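Local structure of BILBO1_N domain-containing protein (Trypanosoma brucei equiperdum, 7A1I) at residues P30-F43 against L74-L88. The protein is of unknown function but carries, in this chain, a BILBO1-type N-terminal domain whose fold is probably ubiquitin-like. Residues are numbered along the deposited sequence; the frame is centred on the assembly and turned at random.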
loop_
_atom_site.group_PDB
_atom_site.type_symbol
_atom_site.label_atom_id
_atom_site.label_comp_id
_atom_site.label_asym_id
_atom_site.label_seq_id
_atom_site.Cartn_x
_atom_site.Cartn_y
_atom_site.Cartn_z
ATOM N N PRO A 30 -0.330 -10.594 8.699
ATOM C CA PRO A 30 -1.663 -10.017 8.542
ATOM C C PRO A 30 -2.507 -10.825 7.568
ATOM O O PRO A 30 -2.007 -11.593 6.743
ATOM C CB PRO A 30 -1.374 -8.617 7.982
ATOM C CG PRO A 30 -0.120 -8.801 7.200
ATOM C CD PRO A 30 0.644 -9.971 7.787
ATOM N N SER A 31 -3.807 -10.615 7.672
ATOM C CA SER A 31 -4.744 -11.049 6.654
ATOM C C SER A 31 -4.962 -9.868 5.722
ATOM O O SER A 31 -4.678 -8.711 6.065
ATOM C CB SER A 31 -6.071 -11.500 7.267
ATOM O OG SER A 31 -6.810 -10.350 7.670
ATOM N N VAL A 32 -5.415 -10.164 4.507
ATOM C CA VAL A 32 -5.529 -9.085 3.534
ATOM C C VAL A 32 -6.491 -8.018 4.034
ATOM O O VAL A 32 -6.204 -6.815 3.955
ATOM C CB VAL A 32 -5.967 -9.628 2.166
ATOM C CG1 VAL A 32 -6.128 -8.464 1.217
ATOM C CG2 VAL A 32 -4.946 -10.623 1.637
ATOM N N SER A 33 -7.633 -8.431 4.580
ATOM C CA SER A 33 -8.616 -7.439 4.999
ATOM C C SER A 33 -8.072 -6.548 6.111
ATOM O O SER A 33 -8.298 -5.329 6.106
ATOM C CB SER A 33 -9.897 -8.120 5.443
ATOM O OG SER A 33 -9.695 -8.734 6.698
ATOM N N ARG A 34 -7.330 -7.137 7.054
ATOM C CA ARG A 34 -6.705 -6.345 8.109
ATOM C C ARG A 34 -5.693 -5.362 7.539
ATOM O O ARG A 34 -5.653 -4.192 7.942
ATOM C CB ARG A 34 -6.024 -7.267 9.119
ATOM C CG ARG A 34 -5.679 -6.566 10.433
ATOM C CD ARG A 34 -6.929 -6.344 11.287
ATOM N NE ARG A 34 -7.501 -7.613 11.734
ATOM C CZ ARG A 34 -8.672 -7.737 12.352
ATOM N NH1 ARG A 34 -9.414 -6.666 12.602
ATOM N NH2 ARG A 34 -9.105 -8.940 12.712
ATOM N N LEU A 35 -4.845 -5.830 6.624
ATOM C CA LEU A 35 -3.873 -4.955 5.980
ATOM C C LEU A 35 -4.555 -3.800 5.255
ATOM O O LEU A 35 -4.063 -2.656 5.271
ATOM C CB LEU A 35 -3.018 -5.778 5.013
ATOM C CG LEU A 35 -2.068 -4.937 4.162
ATOM C CD1 LEU A 35 -0.936 -4.373 5.039
ATOM C CD2 LEU A 35 -1.532 -5.803 3.046
ATOM N N LEU A 36 -5.691 -4.067 4.614
ATOM C CA LEU A 36 -6.410 -3.008 3.911
ATOM C C LEU A 36 -7.027 -1.998 4.874
ATOM O O LEU A 36 -7.030 -0.789 4.593
ATOM C CB LEU A 36 -7.480 -3.614 2.995
ATOM C CG LEU A 36 -6.925 -4.380 1.783
ATOM C CD1 LEU A 36 -8.053 -4.996 0.953
ATOM C CD2 LEU A 36 -5.992 -3.537 0.908
ATOM N N ASN A 37 -7.560 -2.462 6.008
ATOM C CA ASN A 37 -8.120 -1.535 6.997
ATOM C C ASN A 37 -7.030 -0.667 7.632
ATOM O O ASN A 37 -7.219 0.546 7.807
ATOM C CB ASN A 37 -8.886 -2.299 8.096
ATOM C CG ASN A 37 -10.127 -3.018 7.563
ATOM O OD1 ASN A 37 -10.684 -2.650 6.526
ATOM N ND2 ASN A 37 -10.553 -4.054 8.264
ATOM N N TYR A 38 -5.890 -1.273 8.001
ATOM C CA TYR A 38 -4.757 -0.498 8.517
ATOM C C TYR A 38 -4.287 0.536 7.493
ATOM O O TYR A 38 -4.022 1.698 7.842
ATOM C CB TYR A 38 -3.593 -1.423 8.885
ATOM C CG TYR A 38 -3.755 -2.223 10.166
ATOM C CD1 TYR A 38 -2.822 -3.188 10.519
ATOM C CD2 TYR A 38 -4.838 -2.021 11.011
ATOM C CE1 TYR A 38 -2.956 -3.927 11.686
ATOM C CE2 TYR A 38 -4.982 -2.754 12.180
ATOM C CZ TYR A 38 -4.038 -3.705 12.513
ATOM O OH TYR A 38 -4.182 -4.434 13.670
ATOM N N SER A 39 -4.173 0.120 6.223
ATOM C CA SER A 39 -3.739 1.015 5.165
ATOM C C SER A 39 -4.715 2.163 4.967
ATOM O O SER A 39 -4.304 3.304 4.733
ATOM C CB SER A 39 -3.590 0.229 3.852
ATOM O OG SER A 39 -2.574 -0.752 3.953
ATOM N N THR A 40 -6.014 1.874 5.012
ATOM C CA THR A 40 -7.008 2.919 4.820
ATOM C C THR A 40 -6.948 3.944 5.949
ATOM O O THR A 40 -6.967 5.162 5.699
ATOM C CB THR A 40 -8.390 2.290 4.698
ATOM O OG1 THR A 40 -8.455 1.550 3.465
ATOM C CG2 THR A 40 -9.488 3.355 4.750
ATOM N N THR A 41 -6.824 3.471 7.194
ATOM C CA THR A 41 -6.672 4.399 8.319
ATOM C C THR A 41 -5.415 5.254 8.160
ATOM O O THR A 41 -5.457 6.485 8.337
ATOM C CB THR A 41 -6.610 3.635 9.639
ATOM O OG1 THR A 41 -7.809 2.876 9.808
ATOM C CG2 THR A 41 -6.490 4.618 10.810
ATOM N N ALA A 42 -4.288 4.608 7.827
ATOM C CA ALA A 42 -3.001 5.292 7.757
ATOM C C ALA A 42 -2.977 6.325 6.644
ATOM O O ALA A 42 -2.456 7.428 6.833
ATOM C CB ALA A 42 -1.868 4.284 7.560
ATOM N N PHE A 43 -3.523 5.996 5.478
ATOM C CA PHE A 43 -3.474 6.948 4.379
ATOM C C PHE A 43 -4.508 8.051 4.535
ATOM O O PHE A 43 -4.265 9.179 4.089
ATOM C CB PHE A 43 -3.655 6.242 3.036
ATOM C CG PHE A 43 -2.429 5.520 2.572
ATOM C CD1 PHE A 43 -2.499 4.178 2.211
ATOM C CD2 PHE A 43 -1.210 6.174 2.504
ATOM C CE1 PHE A 43 -1.367 3.503 1.790
ATOM C CE2 PHE A 43 -0.077 5.509 2.078
ATOM C CZ PHE A 43 -0.152 4.166 1.724
ATOM N N LEU A 74 -4.387 -8.812 -5.556
ATOM C CA LEU A 74 -4.264 -9.207 -4.148
ATOM C C LEU A 74 -5.620 -9.707 -3.660
ATOM O O LEU A 74 -6.542 -8.910 -3.451
ATOM C CB LEU A 74 -3.770 -8.044 -3.284
ATOM C CG LEU A 74 -3.580 -8.397 -1.796
ATOM C CD1 LEU A 74 -2.657 -9.604 -1.606
ATOM C CD2 LEU A 74 -3.065 -7.190 -1.003
ATOM N N GLU A 75 -5.733 -11.024 -3.471
ATOM C CA GLU A 75 -7.001 -11.668 -3.142
ATOM C C GLU A 75 -6.903 -12.598 -1.934
ATOM O O GLU A 75 -7.899 -12.804 -1.234
ATOM C CB GLU A 75 -7.518 -12.462 -4.349
ATOM C CG GLU A 75 -7.908 -11.622 -5.568
ATOM C CD GLU A 75 -8.526 -12.462 -6.683
ATOM O OE1 GLU A 75 -7.771 -12.990 -7.530
ATOM O OE2 GLU A 75 -9.768 -12.609 -6.706
ATOM N N ARG A 76 -5.741 -13.204 -1.701
ATOM C CA ARG A 76 -5.582 -14.206 -0.659
ATOM C C ARG A 76 -4.438 -13.841 0.277
ATOM O O ARG A 76 -3.418 -13.280 -0.137
ATOM C CB ARG A 76 -5.324 -15.625 -1.236
ATOM C CG ARG A 76 -6.435 -16.189 -2.105
ATOM C CD ARG A 76 -7.808 -16.045 -1.456
ATOM N NE ARG A 76 -7.924 -16.728 -0.167
ATOM C CZ ARG A 76 -8.341 -17.983 -0.011
ATOM N NH1 ARG A 76 -8.667 -18.731 -1.063
ATOM N NH2 ARG A 76 -8.416 -18.502 1.209
ATOM N N THR A 77 -4.618 -14.203 1.550
ATOM C CA THR A 77 -3.619 -13.903 2.571
ATOM C C THR A 77 -2.301 -14.624 2.297
ATOM O O THR A 77 -1.233 -14.121 2.671
ATOM C CB THR A 77 -4.198 -14.255 3.952
ATOM O OG1 THR A 77 -5.249 -13.324 4.256
ATOM C CG2 THR A 77 -3.141 -14.164 5.045
ATOM N N THR A 78 -2.344 -15.793 1.632
ATOM C CA THR A 78 -1.107 -16.493 1.291
ATOM C C THR A 78 -0.212 -15.684 0.361
ATOM O O THR A 78 0.976 -15.997 0.241
ATOM C CB THR A 78 -1.397 -17.857 0.633
ATOM O OG1 THR A 78 -2.327 -17.686 -0.445
ATOM C CG2 THR A 78 -1.962 -18.839 1.642
ATOM N N GLN A 79 -0.730 -14.629 -0.263
ATOM C CA GLN A 79 0.108 -13.768 -1.084
ATOM C C GLN A 79 0.950 -12.800 -0.260
ATOM O O GLN A 79 1.837 -12.139 -0.820
ATOM C CB GLN A 79 -0.756 -12.977 -2.065
ATOM C CG GLN A 79 -1.404 -13.804 -3.162
ATOM C CD GLN A 79 -2.345 -12.954 -3.993
ATOM O OE1 GLN A 79 -3.504 -12.734 -3.611
ATOM N NE2 GLN A 79 -1.845 -12.439 -5.128
ATOM N N LEU A 80 0.679 -12.662 1.037
ATOM C CA LEU A 80 1.377 -11.668 1.849
ATOM C C LEU A 80 2.580 -12.337 2.500
ATOM O O LEU A 80 2.522 -12.814 3.637
ATOM C CB LEU A 80 0.430 -11.042 2.865
ATOM C CG LEU A 80 -0.637 -10.202 2.153
ATOM C CD1 LEU A 80 -1.591 -9.517 3.132
ATOM C CD2 LEU A 80 0.015 -9.171 1.222
ATOM N N LEU A 81 3.688 -12.360 1.761
ATOM C CA LEU A 81 4.965 -12.867 2.238
ATOM C C LEU A 81 5.786 -11.733 2.854
ATOM O O LEU A 81 5.457 -10.552 2.732
ATOM C CB LEU A 81 5.750 -13.505 1.089
ATOM C CG LEU A 81 4.997 -14.459 0.154
ATOM C CD1 LEU A 81 5.919 -14.997 -0.942
ATOM C CD2 LEU A 81 4.333 -15.587 0.924
ATOM N N HIS A 82 6.884 -12.102 3.500
ATOM C CA HIS A 82 7.766 -11.098 4.072
ATOM C C HIS A 82 8.316 -10.182 2.986
ATOM O O HIS A 82 8.566 -10.607 1.855
ATOM C CB HIS A 82 8.905 -11.759 4.851
ATOM C CG HIS A 82 9.803 -10.780 5.544
ATOM N ND1 HIS A 82 9.324 -9.653 6.181
ATOM C CD2 HIS A 82 11.144 -10.775 5.730
ATOM C CE1 HIS A 82 10.334 -8.984 6.708
ATOM N NE2 HIS A 82 11.449 -9.646 6.453
ATOM N N ASN A 83 8.434 -8.900 3.321
ATOM C CA ASN A 83 8.964 -7.872 2.429
ATOM C C ASN A 83 8.111 -7.693 1.184
ATOM O O ASN A 83 8.599 -7.173 0.171
ATOM C CB ASN A 83 10.417 -8.160 2.028
ATOM C CG ASN A 83 11.403 -7.846 3.136
ATOM O OD1 ASN A 83 11.124 -7.029 4.017
ATOM N ND2 ASN A 83 12.568 -8.488 3.094
ATOM N N SER A 84 6.843 -8.100 1.232
ATOM C CA SER A 84 5.966 -7.864 0.098
ATOM C C SER A 84 5.720 -6.371 -0.095
ATOM O O SER A 84 5.717 -5.584 0.857
ATOM C CB SER A 84 4.635 -8.597 0.281
ATOM O OG SER A 84 4.788 -9.991 0.044
ATOM N N GLN A 85 5.528 -5.982 -1.354
ATOM C CA GLN A 85 5.156 -4.616 -1.710
ATOM C C GLN A 85 3.743 -4.659 -2.276
ATOM O O GLN A 85 3.491 -5.317 -3.296
ATOM C CB GLN A 85 6.123 -3.992 -2.726
ATOM C CG GLN A 85 5.723 -2.582 -3.134
ATOM C CD GLN A 85 5.962 -1.545 -2.012
ATOM O OE1 GLN A 85 7.087 -1.370 -1.546
ATOM N NE2 GLN A 85 4.897 -0.891 -1.571
ATOM N N VAL A 86 2.841 -3.970 -1.616
ATOM C CA VAL A 86 1.461 -3.823 -2.052
ATOM C C VAL A 86 1.267 -2.447 -2.663
ATOM O O VAL A 86 1.912 -1.464 -2.251
ATOM C CB VAL A 86 0.511 -4.049 -0.860
ATOM C CG1 VAL A 86 -0.925 -3.679 -1.222
ATOM C CG2 VAL A 86 0.566 -5.533 -0.452
ATOM N N TYR A 87 0.378 -2.370 -3.659
ATOM C CA TYR A 87 -0.038 -1.095 -4.233
ATOM C C TYR A 87 -1.556 -1.024 -4.222
ATOM O O TYR A 87 -2.227 -1.955 -4.681
ATOM C CB TYR A 87 0.479 -0.902 -5.672
ATOM C CG TYR A 87 0.303 0.514 -6.170
ATOM C CD1 TYR A 87 -0.768 0.865 -6.999
ATOM C CD2 TYR A 87 1.221 1.505 -5.827
ATOM C CE1 TYR A 87 -0.917 2.179 -7.460
ATOM C CE2 TYR A 87 1.072 2.818 -6.273
ATOM C CZ TYR A 87 0.009 3.150 -7.075
ATOM O OH TYR A 87 -0.118 4.448 -7.529
ATOM N N LEU A 88 -2.087 0.100 -3.734
ATOM C CA LEU A 88 -3.522 0.332 -3.619
ATOM C C LEU A 88 -3.966 1.346 -4.664
ATOM O O LEU A 88 -3.421 2.460 -4.731
ATOM C CB LEU A 88 -3.894 0.818 -2.217
ATOM C CG LEU A 88 -3.449 -0.122 -1.096
ATOM C CD1 LEU A 88 -3.846 0.424 0.282
ATOM C CD2 LEU A 88 -4.008 -1.540 -1.313
#
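Thr-77 meets the start of helix 32-43 with both of its branches. Its OG1 accepts a hydrogen bond from the backbone N of Val-32 at 3.2 Å, somewhat bent with an N-H...O angle of 151°, while its CG2 lies against the carbonyl oxygen of Pro-30. The two jobs follow from chi1 of -69°, which sets the hydroxyl beside the backbone N of Thr-77 and swings the methyl anti to it. Ser-31, the N-cap, turns its own OG back to Arg-34 N in a weak capping bond, so the first turn of the helix has one N-H held from within and another from across the contact.

One residue on, Val-32 splits its methyls: CG2 lies 3.5 Å from the carbonyl carbon of Arg-76, and CG1 slides past Leu-74, 3.9 Å from its CG. Leu-80 CD1 touches both Val-32 CG2 and Leu-35 CD2, 3.7 Å from the latter. Leu-35 CD2 also reaches Val-86 CG2, at 4.1 Å, carrying the packing from the loop onto strand 84-88. This is the helix-on-sheet packing of a ubiquitin-like, beta-grasp fold: the helix lies across one face of the mixed sheet, the axis of 32-43 passing that of 84-88 at 62° with a closest approach of 11.1 Å.

Farther along, Leu-88 forks under the helix. Its CD2 touches Leu-36 CD2 at 3.6 Å, the two side chains crossing at a slant, and its CD1 presses on Ser-39 CB and approaches the edge of the Phe-43 ring near the ring plane. Ser-39 sends its hydroxyl back to Leu-35 O, which already takes Ser-39 N and receives OG from the opposite face of its plane. Val-10 of strand 6-14 meets both Ser-39 and Leu-88, and Phe-56 packs on Leu-88 and Phe-43.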